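Side-chain contacts in cellulase (Clostridium cellulovorans, PDB 6UI3), which acts as a broad-specificity GH5_4 endoglucanase, probably cleaving internal bonds of cellulose and related plant polysaccharides, this chain being the catalytic domain of a longer protein: residues I192-Y197 with V210-P215; P204-M209 with N258-K263. All coordinates share one frame; numbering follows the deposited sequence.

Contact 1. Residues I192-Y197 with V210-P215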
ATOM      1  N   ILE A 192      -9.584  -4.057   6.579  1.00  6.80           N
ATOM      2  CA  ILE A 192      -8.635  -4.919   5.883  1.00  6.73           C
ATOM      3  C   ILE A 192      -8.676  -4.588   4.393  1.00  7.43           C
ATOM      4  O   ILE A 192      -9.758  -4.495   3.797  1.00  7.94           O
ATOM      5  CB  ILE A 192      -8.933  -6.413   6.116  1.00  7.59           C
ATOM      6  CG1 ILE A 192      -8.914  -6.740   7.613  1.00  7.92           C
ATOM      7  CG2 ILE A 192      -7.920  -7.281   5.361  1.00  7.62           C
ATOM      8  CD1 ILE A 192      -9.516  -8.092   7.966  1.00  9.81           C
ATOM      9  N   MET A 193      -7.502  -4.407   3.807  1.00  7.07           N
ATOM     10  CA  MET A 193      -7.330  -4.148   2.382  1.00  7.18           C
ATOM     11  C   MET A 193      -7.017  -5.457   1.664  1.00  7.10           C
ATOM     12  O   MET A 193      -6.176  -6.239   2.130  1.00  7.06           O
ATOM     13  CB  MET A 193      -6.167  -3.180   2.154  1.00  7.75           C
ATOM     14  CG  MET A 193      -6.397  -1.797   2.741  1.00  8.93           C
ATOM     15  SD  MET A 193      -4.923  -0.754   2.813  1.00  7.91           S
ATOM     16  CE  MET A 193      -4.465  -0.677   1.087  1.00  9.90           C
ATOM     17  N   VAL A 194      -7.683  -5.679   0.519  1.00  6.89           N
ATOM     18  CA  VAL A 194      -7.508  -6.875  -0.272  1.00  6.61           C
ATOM     19  C   VAL A 194      -7.178  -6.470  -1.709  1.00  6.75           C
ATOM     20  O   VAL A 194      -7.924  -5.694  -2.319  1.00  6.71           O
ATOM     21  CB  VAL A 194      -8.745  -7.801  -0.243  1.00  7.31           C
ATOM     22  CG1 VAL A 194      -8.837  -8.491   1.125  1.00  8.14           C
ATOM     23  CG2 VAL A 194     -10.038  -7.051  -0.549  1.00  8.84           C
ATOM     24  N   PRO A 195      -6.060  -6.922  -2.280  1.00  6.40           N
ATOM     25  CA  PRO A 195      -5.689  -6.521  -3.639  1.00  7.39           C
ATOM     26  C   PRO A 195      -6.313  -7.400  -4.714  1.00  7.00           C
ATOM     27  O   PRO A 195      -6.650  -8.563  -4.485  1.00  7.07           O
ATOM     28  CB  PRO A 195      -4.166  -6.738  -3.631  1.00  7.18           C
ATOM     29  CG  PRO A 195      -3.991  -7.926  -2.768  1.00  7.29           C
ATOM     30  CD  PRO A 195      -4.999  -7.729  -1.643  1.00  7.65           C
ATOM     31  N   THR A 196      -6.425  -6.814  -5.907  1.00  7.10           N
ATOM     32  CA  THR A 196      -6.548  -7.584  -7.139  1.00  7.31           C
ATOM     33  C   THR A 196      -5.187  -8.234  -7.454  1.00  7.00           C
ATOM     34  O   THR A 196      -4.166  -7.974  -6.801  1.00  7.05           O
ATOM     35  CB  THR A 196      -6.916  -6.634  -8.277  1.00  7.52           C
ATOM     36  OG1 THR A 196      -5.887  -5.637  -8.343  1.00  7.56           O
ATOM     37  CG2 THR A 196      -8.281  -5.985  -8.082  1.00  8.46           C
ATOM     38  N   TYR A 197      -5.156  -9.058  -8.501  1.00  7.17           N
ATOM     39  CA  TYR A 197      -3.909  -9.658  -8.969  1.00  7.56           C
ATOM     40  C   TYR A 197      -2.918  -8.554  -9.326  1.00  7.25           C
ATOM     41  O   TYR A 197      -3.258  -7.626 -10.068  1.00  7.04           O
ATOM     42  CB  TYR A 197      -4.226 -10.548 -10.182  1.00  8.24           C
ATOM     43  CG  TYR A 197      -3.049 -11.310 -10.751  1.00  8.28           C
ATOM     44  CD1 TYR A 197      -2.284 -10.764 -11.759  1.00  9.57           C
ATOM     45  CD2 TYR A 197      -2.726 -12.589 -10.318  1.00  8.05           C
ATOM     46  CE1 TYR A 197      -1.196 -11.453 -12.298  1.00  8.83           C
ATOM     47  CE2 TYR A 197      -1.644 -13.282 -10.851  1.00  8.86           C
ATOM     48  CZ  TYR A 197      -0.891 -12.713 -11.837  1.00  8.70           C
ATOM     49  OH  TYR A 197       0.192 -13.413 -12.339  1.00 10.04           O
ATOM     50  N   VAL A 210     -12.934 -11.360  -6.823  1.00  9.09           N
ATOM     51  CA  VAL A 210     -14.092 -11.605  -5.970  1.00  9.29           C
ATOM     52  C   VAL A 210     -13.720 -11.032  -4.609  1.00  8.91           C
ATOM     53  O   VAL A 210     -12.805 -11.535  -3.940  1.00  9.01           O
ATOM     54  CB  VAL A 210     -14.454 -13.091  -5.878  1.00  9.85           C
ATOM     55  CG1 VAL A 210     -15.602 -13.304  -4.872  1.00 11.81           C
ATOM     56  CG2 VAL A 210     -14.847 -13.617  -7.243  1.00 11.52           C
ATOM     57  N   VAL A 211     -14.365  -9.943  -4.227  1.00  9.14           N
ATOM     58  CA  VAL A 211     -14.099  -9.368  -2.905  1.00  9.07           C
ATOM     59  C   VAL A 211     -14.664 -10.319  -1.858  1.00  8.97           C
ATOM     60  O   VAL A 211     -15.796 -10.791  -2.028  1.00  9.74           O
ATOM     61  CB  VAL A 211     -14.748  -7.985  -2.794  1.00  9.88           C
ATOM     62  CG1 VAL A 211     -14.425  -7.362  -1.453  1.00 11.37           C
ATOM     63  CG2 VAL A 211     -14.264  -7.064  -3.927  1.00 10.52           C
ATOM     64  N   PRO A 212     -13.931 -10.651  -0.795  1.00  7.96           N
ATOM     65  CA  PRO A 212     -14.489 -11.544   0.226  1.00  8.98           C
ATOM     66  C   PRO A 212     -15.827 -11.056   0.758  1.00  9.24           C
ATOM     67  O   PRO A 212     -16.111  -9.851   0.784  1.00 10.30           O
ATOM     68  CB  PRO A 212     -13.418 -11.537   1.321  1.00  9.28           C
ATOM     69  CG  PRO A 212     -12.144 -11.318   0.585  1.00  9.60           C
ATOM     70  CD  PRO A 212     -12.516 -10.328  -0.522  1.00  8.80           C
ATOM     71  N   ASN A 213     -16.629 -12.014   1.224  1.00  9.88           N
ATOM     72  CA  ASN A 213     -17.919 -11.733   1.850  1.00 11.11           C
ATOM     73  C   ASN A 213     -17.670 -11.240   3.274  1.00 11.50           C
ATOM     74  O   ASN A 213     -17.838 -11.959   4.266  1.00 13.36           O
ATOM     75  CB  ASN A 213     -18.805 -12.966   1.826  1.00 13.81           C
ATOM     76  CG  ASN A 213     -20.191 -12.668   2.331  1.00 18.84           C
ATOM     77  OD1 ASN A 213     -20.561 -11.509   2.470  1.00 19.65           O
ATOM     78  ND2 ASN A 213     -20.976 -13.701   2.572  1.00 21.68           N
ATOM     79  N   ASP A 214     -17.258  -9.974   3.367  1.00 10.10           N
ATOM     80  CA  ASP A 214     -16.937  -9.286   4.617  1.00  9.65           C
ATOM     81  C   ASP A 214     -17.309  -7.830   4.361  1.00  9.70           C
ATOM     82  O   ASP A 214     -16.915  -7.281   3.317  1.00 10.25           O
ATOM     83  CB  ASP A 214     -15.451  -9.417   4.955  1.00  9.92           C
ATOM     84  CG  ASP A 214     -15.087  -8.790   6.294  1.00 11.24           C
ATOM     85  OD1 ASP A 214     -15.075  -7.535   6.411  1.00  9.73           O
ATOM     86  OD2 ASP A 214     -14.815  -9.568   7.242  1.00 11.70           O
ATOM     87  N   PRO A 215     -18.047  -7.185   5.259  1.00  9.68           N
ATOM     88  CA  PRO A 215     -18.559  -5.835   4.976  1.00 10.17           C
ATOM     89  C   PRO A 215     -17.583  -4.712   5.292  1.00  9.82           C
ATOM     90  O   PRO A 215     -17.969  -3.542   5.141  1.00 10.73           O
ATOM     91  CB  PRO A 215     -19.766  -5.748   5.914  1.00 11.53           C
ATOM     92  CG  PRO A 215     -19.318  -6.559   7.121  1.00 10.79           C
ATOM     93  CD  PRO A 215     -18.623  -7.742   6.500  1.00  9.66           C
TER
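The fifth strand of the GH5 barrel meets the loop leading to the sixth strand where Val194 packs against Pro212 and Val211. Val194 projects outward from strand 192-195, and its CG2 methyl lies 4.1 Å from Pro212 CD, meeting the pyrrolidine ring at that corner. A torsion of chi1 -73° sets CG2 between the backbone N and the carbonyl carbon, and from there it faces the loop; CG1, beside the backbone N, is 4.4 Å from Pro212 CG, so both branches follow the pyrrolidine ring. Val211 is a looser neighbour: its CG1 stands 4.5 Å from Val194 CG2, and its side chain also touches Val217 and Val219 of strand 217-222.

The contact is small, burying 101 Å² in all, and its interactions are apolar. The CA atoms of Val194 and Val211 are 7.5 Å apart. The backbone of Val194 pairs with Ala218 and Ser220 of the neighbouring parallel strand, which leaves its side chain to meet the loop. Beyond Pro212 the loop bends through an inverse gamma turn centred on Asn213, with a weak bond from Asp214 N to Pro212 O (2.8 Å). Asp214 OD2 then forms a salt bridge with Arg181 of helix 163-182. An outward-facing strand valine covered by the returning loop is the layering of a beta-alpha-beta unit in a TIM barrel.

Contact 2. Residues P204-M209 with N258-K263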
ATOM      1  N   PRO A 204      -9.010  -6.814 -16.722  1.00  9.66           N
ATOM      2  CA  PRO A 204      -9.162  -8.254 -16.449  1.00 10.75           C
ATOM      3  C   PRO A 204      -8.929  -8.635 -14.999  1.00 10.08           C
ATOM      4  O   PRO A 204      -9.597  -9.529 -14.457  1.00  9.94           O
ATOM      5  CB  PRO A 204      -8.153  -8.905 -17.398  1.00 12.28           C
ATOM      6  CG  PRO A 204      -8.048  -7.944 -18.524  1.00 12.37           C
ATOM      7  CD  PRO A 204      -8.104  -6.577 -17.865  1.00 11.92           C
ATOM      8  N   LYS A 205      -7.988  -7.961 -14.332  1.00  8.96           N
ATOM      9  CA  LYS A 205      -7.769  -8.241 -12.912  1.00  9.12           C
ATOM     10  C   LYS A 205      -8.940  -7.751 -12.073  1.00  9.55           C
ATOM     11  O   LYS A 205      -9.356  -8.405 -11.107  1.00  9.99           O
ATOM     12  CB  LYS A 205      -6.479  -7.598 -12.397  1.00  8.39           C
ATOM     13  CG  LYS A 205      -5.198  -8.176 -12.971  1.00  9.78           C
ATOM     14  CD  LYS A 205      -4.744  -7.486 -14.235  1.00 10.16           C
ATOM     15  CE  LYS A 205      -3.266  -7.784 -14.525  1.00 11.62           C
ATOM     16  NZ  LYS A 205      -2.746  -7.093 -15.725  1.00 13.08           N
ATOM     17  N   VAL A 206      -9.476  -6.581 -12.423  1.00 10.02           N
ATOM     18  CA  VAL A 206     -10.611  -6.023 -11.697  1.00 10.65           C
ATOM     19  C   VAL A 206     -11.831  -6.909 -11.860  1.00 11.87           C
ATOM     20  O   VAL A 206     -12.511  -7.238 -10.876  1.00 12.61           O
ATOM     21  CB  VAL A 206     -10.844  -4.583 -12.189  1.00 10.91           C
ATOM     22  CG1 VAL A 206     -12.187  -4.036 -11.689  1.00 11.58           C
ATOM     23  CG2 VAL A 206      -9.666  -3.709 -11.752  1.00 10.98           C
ATOM     24  N   ALA A 207     -12.098  -7.356 -13.082  1.00 11.13           N
ATOM     25  CA  ALA A 207     -13.251  -8.213 -13.329  1.00 12.56           C
ATOM     26  C   ALA A 207     -13.071  -9.588 -12.701  1.00 13.09           C
ATOM     27  O   ALA A 207     -14.063 -10.221 -12.311  1.00 14.05           O
ATOM     28  CB  ALA A 207     -13.467  -8.356 -14.832  1.00 14.05           C
ATOM     29  N   GLY A 208     -11.839 -10.080 -12.636  1.00 11.24           N
ATOM     30  CA  GLY A 208     -11.551 -11.381 -12.055  1.00 10.85           C
ATOM     31  C   GLY A 208     -11.600 -11.424 -10.550  1.00  9.72           C
ATOM     32  O   GLY A 208     -11.618 -12.511  -9.964  1.00 10.68           O
ATOM     33  N   MET A 209     -11.608 -10.265  -9.911  1.00  9.68           N
ATOM     34  CA  MET A 209     -11.616 -10.156  -8.461  0.58  9.58           C
ATOM     35  C   MET A 209     -12.959 -10.568  -7.883  1.00  9.18           C
ATOM     36  O   MET A 209     -14.001 -10.141  -8.368  1.00 10.11           O
ATOM     37  CB  MET A 209     -11.401  -8.675  -8.129  0.58  9.74           C
ATOM     38  CG  MET A 209     -11.360  -8.339  -6.677  0.58 10.12           C
ATOM     39  SD  MET A 209      -9.877  -9.052  -5.934  0.58  8.84           S
ATOM     40  CE  MET A 209      -9.951  -8.249  -4.328  0.58  9.36           C
ATOM     41  N   ASN A 258     -17.205   2.327 -10.895  1.00  8.92           N
ATOM     42  CA  ASN A 258     -18.334   1.497 -11.306  1.00  9.80           C
ATOM     43  C   ASN A 258     -18.269   0.115 -10.672  1.00 10.34           C
ATOM     44  O   ASN A 258     -19.291  -0.432 -10.250  1.00 11.20           O
ATOM     45  CB  ASN A 258     -18.359   1.316 -12.830  1.00 10.87           C
ATOM     46  CG  ASN A 258     -18.893   2.514 -13.574  1.00 14.02           C
ATOM     47  OD1 ASN A 258     -19.555   3.368 -13.000  1.00 14.92           O
ATOM     48  ND2 ASN A 258     -18.596   2.582 -14.862  1.00 14.26           N
ATOM     49  N   THR A 259     -17.081  -0.483 -10.623  1.00 10.00           N
ATOM     50  CA  THR A 259     -16.992  -1.872 -10.194  1.00  9.81           C
ATOM     51  C   THR A 259     -17.129  -2.005  -8.686  1.00  9.25           C
ATOM     52  O   THR A 259     -17.818  -2.903  -8.206  1.00  9.88           O
ATOM     53  CB  THR A 259     -15.649  -2.468 -10.615  1.00 11.59           C
ATOM     54  OG1 THR A 259     -15.516  -2.427 -12.044  1.00 15.27           O
ATOM     55  CG2 THR A 259     -15.514  -3.889 -10.143  1.00 12.30           C
ATOM     56  N   PHE A 260     -16.480  -1.124  -7.926  1.00  8.36           N
ATOM     57  CA  PHE A 260     -16.379  -1.257  -6.476  1.00  8.16           C
ATOM     58  C   PHE A 260     -17.136  -0.170  -5.721  1.00  8.74           C
ATOM     59  O   PHE A 260     -18.053  -0.473  -4.942  1.00  8.85           O
ATOM     60  CB  PHE A 260     -14.901  -1.256  -6.060  1.00  8.53           C
ATOM     61  CG  PHE A 260     -14.087  -2.365  -6.674  1.00  8.52           C
ATOM     62  CD1 PHE A 260     -14.388  -3.681  -6.398  1.00  9.02           C
ATOM     63  CD2 PHE A 260     -12.998  -2.091  -7.494  1.00  8.71           C
ATOM     64  CE1 PHE A 260     -13.649  -4.706  -6.937  1.00  9.78           C
ATOM     65  CE2 PHE A 260     -12.244  -3.122  -8.026  1.00  8.72           C
ATOM     66  CZ  PHE A 260     -12.572  -4.419  -7.752  1.00  8.79           C
ATOM     67  N   VAL A 261     -16.783   1.101  -5.938  1.00  9.09           N
ATOM     68  CA  VAL A 261     -17.254   2.164  -5.042  1.00  9.50           C
ATOM     69  C   VAL A 261     -18.768   2.308  -5.105  1.00 10.85           C
ATOM     70  O   VAL A 261     -19.442   2.426  -4.071  1.00 11.84           O
ATOM     71  CB  VAL A 261     -16.539   3.497  -5.346  1.00  9.79           C
ATOM     72  CG1 VAL A 261     -17.035   4.610  -4.400  1.00 11.95           C
ATOM     73  CG2 VAL A 261     -15.033   3.346  -5.209  1.00 10.93           C
ATOM     74  N   LYS A 262     -19.335   2.283  -6.310  1.00 10.80           N
ATOM     75  CA  LYS A 262     -20.783   2.392  -6.470  1.00 12.03           C
ATOM     76  C   LYS A 262     -21.513   1.196  -5.885  1.00 12.79           C
ATOM     77  O   LYS A 262     -22.720   1.278  -5.636  1.00 15.22           O
ATOM     78  CB  LYS A 262     -21.140   2.572  -7.954  1.00 14.69           C
ATOM     79  CG  LYS A 262     -20.893   3.987  -8.430  1.00 17.86           C
ATOM     80  CD  LYS A 262     -21.004   4.168  -9.945  1.00 22.98           C
ATOM     81  CE  LYS A 262     -22.272   3.635 -10.525  1.00 26.56           C
ATOM     82  NZ  LYS A 262     -22.346   4.033 -11.977  1.00 28.66           N
ATOM     83  N   LYS A 263     -20.821   0.085  -5.674  1.00 12.53           N
ATOM     84  CA  LYS A 263     -21.398  -1.087  -5.027  1.00 13.47           C
ATOM     85  C   LYS A 263     -21.123  -1.107  -3.528  1.00 12.49           C
ATOM     86  O   LYS A 263     -21.352  -2.136  -2.876  1.00 15.38           O
ATOM     87  CB  LYS A 263     -20.903  -2.366  -5.710  1.00 15.96           C
ATOM     88  CG  LYS A 263     -21.212  -2.381  -7.220  1.00 21.50           C
ATOM     89  CD  LYS A 263     -20.919  -3.731  -7.862  1.00 27.77           C
ATOM     90  CE  LYS A 263     -20.686  -3.622  -9.373  1.00 31.01           C
ATOM     91  NZ  LYS A 263     -19.509  -4.455  -9.833  1.00 29.91           N
TER
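Val206 and Thr259 bring helices 203-208 and 243-261 together, their CA atoms 7.8 Å apart. From CB, the Val206 side chain divides into two methyls with different roles. CG1 is anti to the backbone N (chi1 168°), which extends it across the gap to Thr259 CG2 at 3.7 Å. It is equally close to Thr259 OG1 and 3.8 Å from Phe260 CE2, approaching that ring obliquely; a single methyl thus fills the angle between two consecutive side chains. CG2 takes no part in this pair, and Val206 also packs on Met255 and Leu256, one turn back along helix 243-261.

Thr259 CG2 has a second apolar neighbour, roughly at right angles to the first: it sits over the centre of the Phe260 ring, 3.7 Å above its plane. Farther along, Met209 CG comes to 4.2 Å from Phe260 CZ, widening the apolar patch, although Met209 has more than one conformation.

Polar groups are settled within their own segment or helix. Thr259 OG1 bonds to Met255 O, and Lys263, which follows the helix, reaches back with NZ to Thr259 O at 2.8 Å, in the carbonyl plane and on a lone pair. With 157 Å² buried and every close approach made by carbon or a hydroxyl bonded within its own helix, the contact implies joining by shape and dispersion, with directional bonding left to each segment.

How the contacts relate
From the N terminus the chain runs through strand 192-195, helix 203-208, the loop 210-215 and, after strand 217-222, helix 243-261. Contact 1 closes a short loop of 12 intervening residues; contact 2 closes a longer one of 48. The segments alternate, so the two closures cross: helix 203-208 lies inside the first loop, and segment 210-215 inside the second. Their centres are 11 Å apart. Tyr197 O packs on Lys205 CG at 3.5 Å, and Phe260 touches Val211, so each contact borders the other. Together they tie the fifth strand of the inner barrel to the helices and loop that surround it in this sector.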